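Local structure of macrophage migration inhibitory factor (Oncomelania hupensis, 6LR3) at residues M26-K29 with P34-V37; P103-F106 with A112-D115. The protein belongs to the macrophage migration inhibitory factor family, small alpha/beta proteins named for a cytokine and built as a trimer of identical subunits. One frame throughout, in Å; residues are numbered along the deposited sequence.

Contact 1 of 2, residues M26-K29 with P34-V37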
loop_
_atom_site.group_PDB
_atom_site.type_symbol
_atom_site.label_atom_id
_atom_site.label_comp_id
_atom_site.label_asym_id
_atom_site.label_seq_id
_atom_site.Cartn_x
_atom_site.Cartn_y
_atom_site.Cartn_z
ATOM N N MET B 26 -21.428 0.732 0.367
ATOM C CA MET B 26 -21.510 1.517 -0.875
ATOM C C MET B 26 -20.644 0.844 -1.938
ATOM O O MET B 26 -21.108 0.708 -3.091
ATOM C CB MET B 26 -21.060 2.964 -0.647
ATOM C CG MET B 26 -21.362 3.860 -1.818
ATOM S SD MET B 26 -20.568 5.473 -1.618
ATOM C CE MET B 26 -18.898 5.013 -2.072
ATOM N N MET B 27 -19.451 0.390 -1.566
ATOM C CA MET B 27 -18.524 -0.171 -2.570
ATOM C C MET B 27 -18.891 -1.624 -2.865
ATOM O O MET B 27 -18.597 -2.049 -3.978
ATOM C CB MET B 27 -17.066 -0.033 -2.123
ATOM C CG MET B 27 -16.617 1.431 -2.067
ATOM S SD MET B 27 -16.771 2.280 -3.618
ATOM C CE MET B 27 -15.429 1.507 -4.541
ATOM N N THR B 28 -19.548 -2.348 -1.962
ATOM C CA THR B 28 -20.083 -3.698 -2.275
ATOM C C THR B 28 -21.091 -3.567 -3.408
ATOM O O THR B 28 -21.021 -4.358 -4.390
ATOM C CB THR B 28 -20.731 -4.336 -1.046
ATOM O OG1 THR B 28 -19.643 -4.604 -0.156
ATOM C CG2 THR B 28 -21.481 -5.607 -1.364
ATOM N N LYS B 29 -21.988 -2.590 -3.286
ATOM C CA LYS B 29 -23.025 -2.353 -4.327
ATOM C C LYS B 29 -22.342 -1.899 -5.611
ATOM O O LYS B 29 -22.683 -2.424 -6.682
ATOM C CB LYS B 29 -24.034 -1.316 -3.855
ATOM C CG LYS B 29 -24.931 -1.820 -2.737
ATOM C CD LYS B 29 -26.029 -0.831 -2.407
ATOM C CE LYS B 29 -26.261 -0.529 -0.928
ATOM N NZ LYS B 29 -26.610 -1.747 -0.161
ATOM N N PRO B 34 -19.123 -9.858 -3.409
ATOM C CA PRO B 34 -19.689 -10.304 -2.143
ATOM C C PRO B 34 -19.163 -9.390 -1.033
ATOM O O PRO B 34 -17.964 -9.153 -0.962
ATOM C CB PRO B 34 -19.212 -11.739 -1.989
ATOM C CG PRO B 34 -18.888 -12.168 -3.405
ATOM C CD PRO B 34 -18.353 -10.920 -4.078
ATOM N N LYS B 35 -20.044 -8.938 -0.163
ATOM C CA LYS B 35 -19.649 -8.111 0.980
ATOM C C LYS B 35 -18.578 -8.836 1.808
ATOM O O LYS B 35 -17.701 -8.185 2.354
ATOM C CB LYS B 35 -20.877 -7.848 1.862
ATOM C CG LYS B 35 -20.596 -6.951 3.045
ATOM C CD LYS B 35 -21.877 -6.434 3.623
ATOM C CE LYS B 35 -21.681 -5.808 4.979
ATOM N NZ LYS B 35 -22.920 -5.141 5.442
ATOM N N GLU B 36 -18.666 -10.171 1.900
ATOM C CA GLU B 36 -17.801 -10.936 2.833
ATOM C C GLU B 36 -16.332 -10.755 2.472
ATOM O O GLU B 36 -15.523 -10.900 3.389
ATOM C CB GLU B 36 -18.276 -12.382 2.849
ATOM C CG GLU B 36 -17.847 -13.208 1.668
ATOM C CD GLU B 36 -18.718 -14.478 1.564
ATOM O OE1 GLU B 36 -19.966 -14.279 1.458
ATOM O OE2 GLU B 36 -18.184 -15.595 1.737
ATOM N N VAL B 37 -15.975 -10.418 1.236
ATOM C CA VAL B 37 -14.553 -10.261 0.832
ATOM C C VAL B 37 -14.231 -8.784 0.613
ATOM O O VAL B 37 -13.183 -8.502 0.018
ATOM C CB VAL B 37 -14.208 -11.138 -0.380
ATOM C CG1 VAL B 37 -14.285 -12.619 0.017
ATOM C CG2 VAL B 37 -15.044 -10.805 -1.604
#
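The last turns of helix 19-31 and the short 3-10 turn that follows it come together at Thr28 and Lys35, whose CA atoms lie 5.5 Å apart. Within residues 34-37 a hydrogen bond from Val37 N to Pro34 O, 3.2 Å, closes the turn. No hydrogen bond spans the two segments; van der Waals contact at a single threonine joins them. Thr28 presents both branches to Lys35. Its OG1 lies 3.7 Å from Lys35 CA, while its methyl CG2 rests 3.8 Å from Lys35 N and 4.0 Å from Lys35 CB. With chi1 at -69°, the methyl stands trans to the backbone N and the hydroxyl sits beside that N, where it bonds to Thr24 O one helical turn back. The arrangement belongs to the helix-to-strand connection of the alpha/beta MIF fold: the chain leaves helix 19-31, turns through residues 35-36 and enters strand 39-43 of the central sheet. The Lys35 side chain runs at about a right angle to that of Thr28. Its CB and CG pass the threonine hydroxyl, and the extended remainder leads NZ on to a hydrogen bond with Asn25 OD1, earlier on the same helix. Met26 and Met27 pack instead against helix 70-88. Lys35 also touches Gly52 of the second subunit.

Contact 2 of 2, residues P103-F106 with A112-D115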
loop_
_atom_site.group_PDB
_atom_site.type_symbol
_atom_site.label_atom_id
_atom_site.label_comp_id
_atom_site.label_asym_id
_atom_site.label_seq_id
_atom_site.Cartn_x
_atom_site.Cartn_y
_atom_site.Cartn_z
ATOM N N PRO B 103 -5.206 -9.126 -10.787
ATOM C CA PRO B 103 -5.446 -10.360 -11.531
ATOM C C PRO B 103 -5.990 -11.470 -10.629
ATOM O O PRO B 103 -5.489 -11.678 -9.564
ATOM C CB PRO B 103 -4.068 -10.755 -12.092
ATOM C CG PRO B 103 -3.233 -9.503 -11.933
ATOM C CD PRO B 103 -3.779 -8.801 -10.693
ATOM N N ALA B 104 -6.978 -12.210 -11.148
ATOM C CA ALA B 104 -7.643 -13.322 -10.430
ATOM C C ALA B 104 -6.595 -14.332 -9.941
ATOM O O ALA B 104 -6.753 -14.830 -8.834
ATOM C CB ALA B 104 -8.643 -13.990 -11.348
ATOM N N LEU B 105 -5.586 -14.662 -10.733
ATOM C CA LEU B 105 -4.617 -15.720 -10.386
ATOM C C LEU B 105 -3.462 -15.125 -9.580
ATOM O O LEU B 105 -2.542 -15.880 -9.268
ATOM C CB LEU B 105 -4.117 -16.421 -11.654
ATOM C CG LEU B 105 -5.214 -17.184 -12.402
ATOM C CD1 LEU B 105 -4.600 -17.857 -13.625
ATOM C CD2 LEU B 105 -5.870 -18.210 -11.548
ATOM N N PHE B 106 -3.555 -13.851 -9.209
ATOM C CA PHE B 106 -2.545 -13.180 -8.350
ATOM C C PHE B 106 -3.202 -12.761 -7.039
ATOM O O PHE B 106 -2.695 -11.876 -6.331
ATOM C CB PHE B 106 -1.910 -12.010 -9.105
ATOM C CG PHE B 106 -0.842 -12.470 -10.063
ATOM C CD1 PHE B 106 -1.161 -13.252 -11.162
ATOM C CD2 PHE B 106 0.488 -12.178 -9.830
ATOM C CE1 PHE B 106 -0.164 -13.710 -12.007
ATOM C CE2 PHE B 106 1.479 -12.634 -10.678
ATOM C CZ PHE B 106 1.154 -13.389 -11.776
ATOM N N ALA B 112 -7.502 -20.753 -2.009
ATOM C CA ALA B 112 -7.564 -20.884 -3.466
ATOM C C ALA B 112 -7.321 -19.530 -4.098
ATOM O O ALA B 112 -7.544 -18.487 -3.460
ATOM C CB ALA B 112 -8.901 -21.443 -3.896
ATOM N N LEU B 113 -6.926 -19.546 -5.354
ATOM C CA LEU B 113 -6.904 -18.316 -6.148
ATOM C C LEU B 113 -8.336 -18.048 -6.583
ATOM O O LEU B 113 -9.246 -18.741 -6.175
ATOM C CB LEU B 113 -5.953 -18.499 -7.334
ATOM C CG LEU B 113 -4.522 -18.879 -6.965
ATOM C CD1 LEU B 113 -3.709 -19.008 -8.233
ATOM C CD2 LEU B 113 -3.898 -17.835 -6.037
ATOM N N HIS B 114 -8.530 -16.975 -7.352
ATOM C CA HIS B 114 -9.869 -16.631 -7.875
ATOM C C HIS B 114 -10.053 -17.265 -9.244
ATOM O O HIS B 114 -9.108 -17.366 -10.017
ATOM C CB HIS B 114 -10.047 -15.129 -7.869
ATOM C CG HIS B 114 -10.166 -14.597 -6.492
ATOM N ND1 HIS B 114 -9.063 -14.444 -5.664
ATOM C CD2 HIS B 114 -11.248 -14.245 -5.763
ATOM C CE1 HIS B 114 -9.445 -13.954 -4.512
ATOM N NE2 HIS B 114 -10.800 -13.812 -4.546
ATOM N N ASP B 115 -11.307 -17.460 -9.612
ATOM C CA ASP B 115 -11.754 -17.922 -10.950
ATOM C C ASP B 115 -12.144 -16.692 -11.773
ATOM O O ASP B 115 -13.175 -16.064 -11.453
ATOM C CB ASP B 115 -12.922 -18.894 -10.787
ATOM C CG ASP B 115 -13.391 -19.564 -12.072
ATOM O OD1 ASP B 115 -13.381 -18.904 -13.119
ATOM O OD2 ASP B 115 -13.679 -20.797 -12.039
#
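Leu113 lays its CD1 methyl against the backbone of Leu105, 3.5 Å from Leu105 O, and meets Leu105 CD2 at 4.0 Å. The two leucine side chains cross at about a right angle, meeting through one methyl of each. The CB of Leu105 points away from residues 112-115, yet its CD2 bends back to lie 3.7 Å from His114 O as well. Next to this pair, His114 N donates to Ala104 O at 3.2 Å, the one hydrogen bond between the segments. It is moderately bent, with an N-H...O angle of 152°, and the donor stands 38° out of the carbonyl plane. Ala104 O also lies 3.4 Å from His114 CB, near the plane of the imidazole at its edge. Ala104 CB lies 3.7 Å from His114 O and also packs on His114 CB. A chi1 of -70° sets His114 CG anti to the carbonyl carbon; the near edge of the ring stays beside Ala104 O while its far end points off from residues 103-106, and ND1 hydrogen-bonds to Cys107 O. Within residues 103-106 a turn is closed by the hydrogen bond from Phe106 N to Pro103 O, 2.9 Å. This turn links strand 95-101 to the small antiparallel hairpin of strands 107-109 and 112-113, so the contact ties the entry of the hairpin to its exit. Phe106 makes backbone hydrogen bonds to the second subunit, whose helix 70-88 covers the leucines: its Asn73 hydrogen-bonds to Leu105 O, its Pro70 packs on Leu105, and its Leu74 meets Leu113.

Contacts 1 and 2 follow one another along the chain, and their centres lie 18 Å apart. Their nearest atoms remain about 6 Å from each other, so neither touches the other directly. Contact 1 lies closer to the middle of the subunit, about 11 Å from the centre of the chain, at the passage from helix 19-31 to strand 39-43. Contact 2 lies about 20 Å from that centre, beyond strand 95-101. These two strands are the outermost of the four-stranded sheet within the chain. Both contacts reach the second subunit, contact 1 through Lys35 among others, contact 2 through Leu105, Phe106 and Leu113.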